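Local coordinates for protein separin (Saccharomyces cerevisiae, PDB 5U1T) that cleaves the cohesin subunit Scc1 at the onset of anaphase as a caspase-like cysteine protease, separating sister chromatids, and is held inactive by securin for most of the cell cycle, at residues Ile1382-Ser1387 with Val1586-Pro1591; Thr1487-Ser1492 with Tyr1515-Gly1520; Ser1492-Cys1497 with Pro1523-Asn1528. All coordinates share one frame; numbering follows the deposited sequence.

Contact 1 of 3, residues Ile1382-Ser1387 with Val1586-Pro1591; sequences ITRVPS and VIYGLP
Arg1384 lies across the ring of Tyr1588 with its aliphatic part, while Thr1383, the next residue back, grips the carbonyl of the residue after that tyrosine. Arg1384 CB sits over the centre of one ring face, 3.6 Å from the Tyr1588 centroid, a CH-pi contact close to the ring normal. From there the side chain runs extended from CG to NE, carrying the guanidinium past the phenol, its plane turned 60° from the ring. Val1586 CG2 presses on one guanidinium face, off toward the rim, 3.3 Å from Arg1384 NE. At the guanidinium edge, Arg1384 NH1 makes only a weak hydrogen bond to Tyr1588 OH, at 3.5 Å. The stronger partners lie outside: Glu1372 forms a salt bridge with Arg1384 NE, the carbonyls of His1367 and Phe1369 take the other two nitrogens, and His1367 ND1 bonds Tyr1588 OH. An arginine suits this buried place because its charge meets Glu1372 and each of its three nitrogens finds an acceptor.

Thr1383 uses both branches. Its OG1 donates to Gly1589 O at 2.8 Å and is also hydrogen-bonded to His1357, whereas its CG2 meets Ile1587 CG2 at 3.5 Å. Backbone bonds flank the Arg1384-Tyr1588 pair, from Arg1384 N to Ile1587 O (2.8 Å) and from Gly1589 N to Arg1384 O (2.9 Å).

These bonds make a single beta bridge between strands crossing at -60°. Here the bridge joins two sheets: strand 1382-1385 belongs to the one containing strand 1353-1362, strand 1586-1589 to the edge of the caspase-like protease sheet.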
loop_
_atom_site.group_PDB
_atom_site.type_symbol
_atom_site.label_atom_id
_atom_site.label_comp_id
_atom_site.label_asym_id
_atom_site.label_seq_id
_atom_site.Cartn_x
_atom_site.Cartn_y
_atom_site.Cartn_z
ATOM N N ILE A 1382 -41.910 -1.918 -37.198
ATOM C CA ILE A 1382 -41.237 -1.513 -35.970
ATOM C C ILE A 1382 -39.730 -1.768 -35.986
ATOM O O ILE A 1382 -39.275 -2.844 -36.384
ATOM C CB ILE A 1382 -41.834 -2.258 -34.748
ATOM C CG1 ILE A 1382 -43.316 -1.928 -34.576
ATOM C CG2 ILE A 1382 -41.061 -1.951 -33.475
ATOM C CD1 ILE A 1382 -43.982 -2.732 -33.495
ATOM N N THR A 1383 -38.958 -0.775 -35.555
ATOM C CA THR A 1383 -37.589 -1.014 -35.109
ATOM C C THR A 1383 -37.466 -0.589 -33.650
ATOM O O THR A 1383 -38.185 0.290 -33.191
ATOM C CB THR A 1383 -36.545 -0.259 -35.956
ATOM O OG1 THR A 1383 -36.922 1.118 -36.089
ATOM C CG2 THR A 1383 -36.430 -0.874 -37.324
ATOM N N ARG A 1384 -36.547 -1.230 -32.933
ATOM C CA ARG A 1384 -36.174 -0.831 -31.582
ATOM C C ARG A 1384 -35.051 0.190 -31.559
ATOM O O ARG A 1384 -34.219 0.252 -32.459
ATOM C CB ARG A 1384 -35.748 -2.040 -30.772
ATOM C CG ARG A 1384 -36.805 -3.069 -30.617
ATOM C CD ARG A 1384 -36.447 -3.945 -29.481
ATOM N NE ARG A 1384 -37.352 -5.068 -29.350
ATOM C CZ ARG A 1384 -37.256 -5.965 -28.385
ATOM N NH1 ARG A 1384 -36.305 -5.846 -27.470
ATOM N NH2 ARG A 1384 -38.106 -6.973 -28.327
ATOM N N VAL A 1385 -35.025 0.989 -30.503
ATOM C CA VAL A 1385 -33.935 1.930 -30.301
ATOM C C VAL A 1385 -33.620 1.971 -28.803
ATOM O O VAL A 1385 -34.502 1.755 -27.989
ATOM C CB VAL A 1385 -34.311 3.318 -30.870
ATOM C CG1 VAL A 1385 -33.906 4.413 -29.936
ATOM C CG2 VAL A 1385 -33.704 3.512 -32.251
ATOM N N PRO A 1386 -32.352 2.175 -28.427
ATOM C CA PRO A 1386 -32.079 2.175 -26.981
ATOM C C PRO A 1386 -32.328 3.517 -26.271
ATOM O O PRO A 1386 -32.414 3.505 -25.044
ATOM C CB PRO A 1386 -30.598 1.784 -26.911
ATOM C CG PRO A 1386 -30.023 2.197 -28.222
ATOM C CD PRO A 1386 -31.119 2.064 -29.233
ATOM N N SER A 1387 -32.475 4.625 -27.000
ATOM C CA SER A 1387 -32.739 5.927 -26.371
ATOM C C SER A 1387 -33.126 7.040 -27.364
ATOM O O SER A 1387 -32.883 6.915 -28.558
ATOM C CB SER A 1387 -31.505 6.373 -25.589
ATOM O OG SER A 1387 -30.451 6.685 -26.482
ATOM N N VAL A 1586 -35.248 -9.668 -34.093
ATOM C CA VAL A 1586 -35.539 -8.297 -33.659
ATOM C C VAL A 1586 -34.627 -7.311 -34.411
ATOM O O VAL A 1586 -33.548 -7.691 -34.837
ATOM C CB VAL A 1586 -35.358 -8.151 -32.117
ATOM C CG1 VAL A 1586 -33.948 -8.587 -31.677
ATOM C CG2 VAL A 1586 -35.687 -6.742 -31.651
ATOM N N ILE A 1587 -35.070 -6.071 -34.607
ATOM C CA ILE A 1587 -34.285 -5.034 -35.282
ATOM C C ILE A 1587 -34.005 -3.822 -34.391
ATOM O O ILE A 1587 -34.903 -3.331 -33.716
ATOM C CB ILE A 1587 -34.993 -4.492 -36.525
ATOM C CG1 ILE A 1587 -35.446 -5.606 -37.460
ATOM C CG2 ILE A 1587 -34.098 -3.528 -37.265
ATOM C CD1 ILE A 1587 -36.496 -5.131 -38.477
ATOM N N TYR A 1588 -32.773 -3.325 -34.392
ATOM C CA TYR A 1588 -32.474 -2.044 -33.759
ATOM C C TYR A 1588 -32.005 -1.036 -34.820
ATOM O O TYR A 1588 -31.344 -1.424 -35.791
ATOM C CB TYR A 1588 -31.417 -2.201 -32.662
ATOM C CG TYR A 1588 -31.936 -2.705 -31.327
ATOM C CD1 TYR A 1588 -32.210 -4.046 -31.132
ATOM C CD2 TYR A 1588 -32.118 -1.839 -30.254
ATOM C CE1 TYR A 1588 -32.654 -4.516 -29.918
ATOM C CE2 TYR A 1588 -32.569 -2.300 -29.038
ATOM C CZ TYR A 1588 -32.841 -3.642 -28.878
ATOM O OH TYR A 1588 -33.297 -4.129 -27.675
ATOM N N GLY A 1589 -32.354 0.241 -34.645
ATOM C CA GLY A 1589 -31.945 1.280 -35.574
ATOM C C GLY A 1589 -33.080 1.783 -36.450
ATOM O O GLY A 1589 -34.219 1.911 -35.992
ATOM N N LEU A 1590 -32.775 2.063 -37.716
ATOM C CA LEU A 1590 -33.760 2.609 -38.652
ATOM C C LEU A 1590 -34.251 1.579 -39.675
ATOM O O LEU A 1590 -33.502 0.705 -40.092
ATOM C CB LEU A 1590 -33.166 3.818 -39.383
ATOM C CG LEU A 1590 -32.573 4.889 -38.468
ATOM C CD1 LEU A 1590 -32.177 6.129 -39.258
ATOM C CD2 LEU A 1590 -33.557 5.228 -37.361
ATOM N N PRO A 1591 -35.515 1.684 -40.104
ATOM C CA PRO A 1591 -35.948 0.721 -41.118
ATOM C C PRO A 1591 -35.272 0.996 -42.477
ATOM O O PRO A 1591 -35.102 2.151 -42.892
ATOM C CB PRO A 1591 -37.458 0.936 -41.174
ATOM C CG PRO A 1591 -37.640 2.355 -40.775
ATOM C CD PRO A 1591 -36.577 2.646 -39.763
#

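Contact 2 of 3, residues Thr1487-Ser1492 with Tyr1515-Gly1520; sequences TKIAPS and YTYLLG
The ring of Tyr1517 receives Ser1492 at its edge, near the ring plane, with Ser1492 OG 3.5 Å from Tyr1517 CE2. Ile1489 approaches the same ring obliquely, CG2 lying 4.3 Å from Tyr1517 CD2. With CG opposite its own carbonyl carbon (chi1 -83°), Tyr1517 reaches from the helix to the loop and its continuation into the strand, and its OH ends in a hydrogen bond to Gly1473 O. Tyrosine fits here because its ring can pack among buried side chains while the hydroxyl finds a carbonyl beyond them.

Ser1492 OG does not bond the ring. It turns back along its own chain and donates to Ala1490 O at 2.8 Å, so a buried hydroxyl is satisfied within its own segment, two residues back along the chain.

Ile1489 also packs against Gly1520, which follows Leu1519 in the chain. Its CG1 comes within 3.3 Å of Gly1520 O and its CD1 within 3.8 Å of Gly1520 CA, an approach open to it because Gly1520 has no side chain. Thr1487 and Lys1488 also pass the Gly1520 carbonyl, but without a hydrogen bond; this meeting is one of packing.

Ile1483 of helix 1480-1483 touches both Ile1489 and Tyr1517, adding to the small cluster. Helix 1513-1519, which carries Tyr1517, is the middle element of the beta-alpha-beta unit between strands 1492-1494 and 1524-1528, a crossover characteristic of the alpha/beta sheet of caspase-like proteases.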
loop_
_atom_site.group_PDB
_atom_site.type_symbol
_atom_site.label_atom_id
_atom_site.label_comp_id
_atom_site.label_asym_id
_atom_site.label_seq_id
_atom_site.Cartn_x
_atom_site.Cartn_y
_atom_site.Cartn_z
ATOM N N THR A 1487 -17.009 4.250 -36.638
ATOM C CA THR A 1487 -17.953 5.343 -36.594
ATOM C C THR A 1487 -19.081 5.082 -37.576
ATOM O O THR A 1487 -20.212 5.519 -37.369
ATOM C CB THR A 1487 -17.262 6.669 -36.890
ATOM O OG1 THR A 1487 -16.388 6.496 -38.006
ATOM C CG2 THR A 1487 -16.420 7.089 -35.696
ATOM N N LYS A 1488 -18.776 4.342 -38.634
ATOM C CA LYS A 1488 -19.800 3.924 -39.589
ATOM C C LYS A 1488 -19.695 2.412 -39.862
ATOM O O LYS A 1488 -18.642 1.892 -40.242
ATOM C CB LYS A 1488 -19.706 4.736 -40.899
ATOM C CG LYS A 1488 -20.102 6.220 -40.759
ATOM C CD LYS A 1488 -20.062 6.962 -42.093
ATOM C CE LYS A 1488 -20.400 8.464 -41.973
ATOM N NZ LYS A 1488 -21.853 8.781 -41.707
ATOM N N ILE A 1489 -20.796 1.708 -39.627
ATOM C CA ILE A 1489 -20.877 0.287 -39.937
ATOM C C ILE A 1489 -22.045 0.025 -40.913
ATOM O O ILE A 1489 -23.009 0.799 -41.000
ATOM C CB ILE A 1489 -21.013 -0.541 -38.636
ATOM C CG1 ILE A 1489 -19.718 -0.441 -37.832
ATOM C CG2 ILE A 1489 -21.324 -2.006 -38.913
ATOM C CD1 ILE A 1489 -19.650 -1.392 -36.665
ATOM N N ALA A 1490 -21.911 -1.042 -41.688
ATOM C CA ALA A 1490 -22.943 -1.452 -42.620
ATOM C C ALA A 1490 -24.133 -2.027 -41.878
ATOM O O ALA A 1490 -23.962 -2.695 -40.858
ATOM C CB ALA A 1490 -22.393 -2.479 -43.615
ATOM N N PRO A 1491 -25.342 -1.764 -42.395
ATOM C CA PRO A 1491 -26.560 -2.456 -41.965
ATOM C C PRO A 1491 -26.296 -3.956 -41.862
ATOM O O PRO A 1491 -25.902 -4.563 -42.846
ATOM C CB PRO A 1491 -27.556 -2.134 -43.084
ATOM C CG PRO A 1491 -27.122 -0.801 -43.588
ATOM C CD PRO A 1491 -25.610 -0.786 -43.469
ATOM N N SER A 1492 -26.483 -4.549 -40.693
ATOM C CA SER A 1492 -26.080 -5.934 -40.505
ATOM C C SER A 1492 -27.240 -6.903 -40.264
ATOM O O SER A 1492 -28.125 -6.643 -39.452
ATOM C CB SER A 1492 -25.089 -6.017 -39.352
ATOM O OG SER A 1492 -24.010 -5.132 -39.568
ATOM N N TYR A 1515 -25.717 -3.812 -28.892
ATOM C CA TYR A 1515 -25.344 -2.471 -28.488
ATOM C C TYR A 1515 -24.007 -2.072 -29.057
ATOM O O TYR A 1515 -23.764 -0.906 -29.303
ATOM C CB TYR A 1515 -25.215 -2.381 -26.975
ATOM C CG TYR A 1515 -26.496 -2.232 -26.213
ATOM C CD1 TYR A 1515 -27.689 -2.031 -26.852
ATOM C CD2 TYR A 1515 -26.502 -2.305 -24.844
ATOM C CE1 TYR A 1515 -28.857 -1.907 -26.143
ATOM C CE2 TYR A 1515 -27.661 -2.181 -24.130
ATOM C CZ TYR A 1515 -28.829 -1.979 -24.786
ATOM O OH TYR A 1515 -29.971 -1.850 -24.065
ATOM N N THR A 1516 -23.119 -3.033 -29.235
ATOM C CA THR A 1516 -21.816 -2.706 -29.763
ATOM C C THR A 1516 -21.912 -2.213 -31.193
ATOM O O THR A 1516 -21.278 -1.242 -31.539
ATOM C CB THR A 1516 -20.806 -3.841 -29.614
ATOM O OG1 THR A 1516 -20.920 -4.723 -30.716
ATOM C CG2 THR A 1516 -21.060 -4.596 -28.374
ATOM N N TYR A 1517 -22.720 -2.855 -32.016
ATOM C CA TYR A 1517 -22.861 -2.407 -33.378
ATOM C C TYR A 1517 -23.421 -1.020 -33.387
ATOM O O TYR A 1517 -22.932 -0.166 -34.085
ATOM C CB TYR A 1517 -23.751 -3.319 -34.177
ATOM C CG TYR A 1517 -23.056 -4.527 -34.714
ATOM C CD1 TYR A 1517 -22.509 -5.451 -33.871
ATOM C CD2 TYR A 1517 -22.964 -4.751 -36.063
ATOM C CE1 TYR A 1517 -21.883 -6.569 -34.351
ATOM C CE2 TYR A 1517 -22.333 -5.866 -36.551
ATOM C CZ TYR A 1517 -21.798 -6.769 -35.685
ATOM O OH TYR A 1517 -21.165 -7.878 -36.154
ATOM N N LEU A 1518 -24.452 -0.781 -32.605
ATOM C CA LEU A 1518 -25.033 0.554 -32.598
ATOM C C LEU A 1518 -23.953 1.580 -32.313
ATOM O O LEU A 1518 -23.905 2.640 -32.936
ATOM C CB LEU A 1518 -26.154 0.648 -31.569
ATOM C CG LEU A 1518 -27.457 -0.011 -32.010
ATOM C CD1 LEU A 1518 -28.509 -0.006 -30.899
ATOM C CD2 LEU A 1518 -27.957 0.713 -33.230
ATOM N N LEU A 1519 -23.067 1.239 -31.383
ATOM C CA LEU A 1519 -22.006 2.148 -30.983
ATOM C C LEU A 1519 -20.918 2.270 -32.056
ATOM O O LEU A 1519 -20.201 3.264 -32.109
ATOM C CB LEU A 1519 -21.397 1.700 -29.657
ATOM C CG LEU A 1519 -22.306 1.914 -28.450
ATOM C CD1 LEU A 1519 -21.624 1.417 -27.190
ATOM C CD2 LEU A 1519 -22.658 3.388 -28.333
ATOM N N GLY A 1520 -20.805 1.260 -32.911
ATOM C CA GLY A 1520 -19.932 1.344 -34.069
ATOM C C GLY A 1520 -20.513 2.193 -35.188
ATOM O O GLY A 1520 -19.871 2.410 -36.217
#

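Contact 3 of 3, residues Ser1492-Cys1497 with Pro1523-Asn1528; sequences SFLLGC and PMVLGN
Leu1526 fits between Phe1493 and Leu1495 of the neighbouring strand segment, and its atoms divide the work. CB lies 3.8 Å from Ser1492 O and also nears Phe1493 CD1. CG is anti to the backbone N (chi1 -175°), which carries the fork toward segment 1492-1497, where the methyls part company. CD1 meets the edge of the Phe1493 ring in its plane, 3.7 Å from CE1; CD2 meets Leu1495 CD2, also at 3.7 Å. A branched leucine suits this place, since each methyl has its own apolar partner. On the other face, Leu1494 CD1 packs on Val1525 CG2 at 4.0 Å.

The strands run parallel, joined by Ser1492 N to Met1524 O and by Leu1526 N to Ser1492 O. A weak bond follows, Leu1494 N to Leu1526 O. Inverse gamma turns are centred on Leu1494 and Leu1495, and beyond them a side chain makes the link: Asn1528 ND2 donates to Gly1496 O at 2.9 Å. The acceptor lies in the Asn1528 amide plane, but the donor stands well above the carbonyl plane. Gly1496 O is also bonded by Ser1499 OG, so the carbonyl before Cys1497, the active-site cysteine by similarity, has two hydrogen-bond partners.

In the sheet, strand 1465-1469 flanks 1492-1494 and the antiparallel strand 1585-1589 flanks 1524-1528. Helix 1534-1548 packs on Phe1493 and Leu1495, and helix 1513-1519 lies against Leu1494 and Val1525.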
loop_
_atom_site.group_PDB
_atom_site.type_symbol
_atom_site.label_atom_id
_atom_site.label_comp_id
_atom_site.label_asym_id
_atom_site.label_seq_id
_atom_site.Cartn_x
_atom_site.Cartn_y
_atom_site.Cartn_z
ATOM N N SER A 1492 -26.483 -4.549 -40.693
ATOM C CA SER A 1492 -26.080 -5.934 -40.505
ATOM C C SER A 1492 -27.240 -6.903 -40.264
ATOM O O SER A 1492 -28.125 -6.643 -39.452
ATOM C CB SER A 1492 -25.089 -6.017 -39.352
ATOM O OG SER A 1492 -24.010 -5.132 -39.568
ATOM N N PHE A 1493 -27.229 -8.015 -40.992
ATOM C CA PHE A 1493 -28.125 -9.134 -40.714
ATOM C C PHE A 1493 -27.393 -10.197 -39.875
ATOM O O PHE A 1493 -26.838 -11.152 -40.418
ATOM C CB PHE A 1493 -28.655 -9.758 -42.018
ATOM C CG PHE A 1493 -29.643 -8.895 -42.758
ATOM C CD1 PHE A 1493 -30.894 -8.643 -42.235
ATOM C CD2 PHE A 1493 -29.329 -8.350 -43.983
ATOM C CE1 PHE A 1493 -31.806 -7.851 -42.918
ATOM C CE2 PHE A 1493 -30.247 -7.558 -44.669
ATOM C CZ PHE A 1493 -31.481 -7.308 -44.132
ATOM N N LEU A 1494 -27.375 -10.018 -38.560
ATOM C CA LEU A 1494 -26.752 -10.985 -37.655
ATOM C C LEU A 1494 -27.630 -12.225 -37.479
ATOM O O LEU A 1494 -28.138 -12.478 -36.385
ATOM C CB LEU A 1494 -26.490 -10.344 -36.278
ATOM C CG LEU A 1494 -25.148 -9.678 -35.977
ATOM C CD1 LEU A 1494 -24.898 -8.525 -36.899
ATOM C CD2 LEU A 1494 -25.089 -9.213 -34.536
ATOM N N LEU A 1495 -27.823 -12.998 -38.539
ATOM C CA LEU A 1495 -28.778 -14.112 -38.490
ATOM C C LEU A 1495 -28.218 -15.373 -37.809
ATOM O O LEU A 1495 -28.130 -16.429 -38.436
ATOM C CB LEU A 1495 -29.248 -14.470 -39.902
ATOM C CG LEU A 1495 -29.484 -13.315 -40.880
ATOM C CD1 LEU A 1495 -29.860 -13.817 -42.285
ATOM C CD2 LEU A 1495 -30.545 -12.386 -40.340
ATOM N N GLY A 1496 -27.856 -15.271 -36.533
ATOM C CA GLY A 1496 -27.354 -16.424 -35.800
ATOM C C GLY A 1496 -27.914 -16.571 -34.393
ATOM O O GLY A 1496 -28.524 -15.641 -33.867
ATOM N N CYS A 1497 -27.704 -17.743 -33.793
ATOM C CA CYS A 1497 -28.058 -17.973 -32.393
ATOM C C CYS A 1497 -27.617 -16.850 -31.472
ATOM O O CYS A 1497 -26.425 -16.577 -31.342
ATOM C CB CYS A 1497 -27.443 -19.273 -31.883
ATOM S SG CYS A 1497 -28.309 -20.739 -32.391
ATOM N N PRO A 1523 -26.486 1.693 -38.421
ATOM C CA PRO A 1523 -27.789 2.350 -38.488
ATOM C C PRO A 1523 -28.964 1.369 -38.551
ATOM O O PRO A 1523 -30.121 1.794 -38.498
ATOM C CB PRO A 1523 -27.684 3.159 -39.783
ATOM C CG PRO A 1523 -26.849 2.320 -40.651
ATOM C CD PRO A 1523 -25.901 1.543 -39.763
ATOM N N MET A 1524 -28.676 0.077 -38.673
ATOM C CA MET A 1524 -29.718 -0.958 -38.682
ATOM C C MET A 1524 -29.058 -2.299 -38.433
ATOM O O MET A 1524 -28.286 -2.762 -39.252
ATOM C CB MET A 1524 -30.485 -0.991 -40.017
ATOM C CG MET A 1524 -31.750 -1.875 -40.042
ATOM S SD MET A 1524 -31.576 -3.670 -39.863
ATOM C CE MET A 1524 -30.437 -4.034 -41.188
ATOM N N VAL A 1525 -29.364 -2.924 -37.307
ATOM C CA VAL A 1525 -28.785 -4.218 -37.003
ATOM C C VAL A 1525 -29.881 -5.173 -36.574
ATOM O O VAL A 1525 -30.750 -4.831 -35.771
ATOM C CB VAL A 1525 -27.698 -4.124 -35.917
ATOM C CG1 VAL A 1525 -28.226 -3.413 -34.680
ATOM C CG2 VAL A 1525 -27.179 -5.509 -35.570
ATOM N N LEU A 1526 -29.845 -6.368 -37.142
ATOM C CA LEU A 1526 -30.900 -7.345 -36.942
ATOM C C LEU A 1526 -30.326 -8.639 -36.366
ATOM O O LEU A 1526 -29.434 -9.236 -36.965
ATOM C CB LEU A 1526 -31.612 -7.590 -38.274
ATOM C CG LEU A 1526 -32.849 -8.482 -38.392
ATOM C CD1 LEU A 1526 -33.622 -8.140 -39.689
ATOM C CD2 LEU A 1526 -32.456 -9.962 -38.390
ATOM N N GLY A 1527 -30.836 -9.072 -35.212
ATOM C CA GLY A 1527 -30.362 -10.291 -34.580
ATOM C C GLY A 1527 -31.462 -11.088 -33.916
ATOM O O GLY A 1527 -32.628 -10.741 -34.035
ATOM N N ASN A 1528 -31.092 -12.159 -33.225
ATOM C CA ASN A 1528 -32.047 -12.986 -32.487
ATOM C C ASN A 1528 -31.890 -12.832 -31.005
ATOM O O ASN A 1528 -30.784 -12.744 -30.514
ATOM C CB ASN A 1528 -31.892 -14.463 -32.827
ATOM C CG ASN A 1528 -32.189 -14.762 -34.270
ATOM O OD1 ASN A 1528 -33.269 -14.440 -34.778
ATOM N ND2 ASN A 1528 -31.221 -15.386 -34.955
#

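Overall arrangement
Contacts 2 and 3 belong to one beta-alpha-beta unit and share Ser1492: contact 3 pairs its two strands, contact 2 sets its helix against the approach to the first. Contact 1 joins the same sheet from its edge, since strand 1585-1589 neighbours strand 1524-1528, with Val1586 N probably bonded to Gly1527 O. Leu1518, on the helix of contact 2, also packs on Pro1386 and Tyr1588 of contact 1. Contacts 1 and 3 are wholly buried, whereas contact 2 reaches the surface at Thr1487 and Lys1488. Their chemistry differs accordingly: buried charge at the sheet junction, apolar packing beside the helix, and regular strand pairing leading toward the probable active-site cysteine.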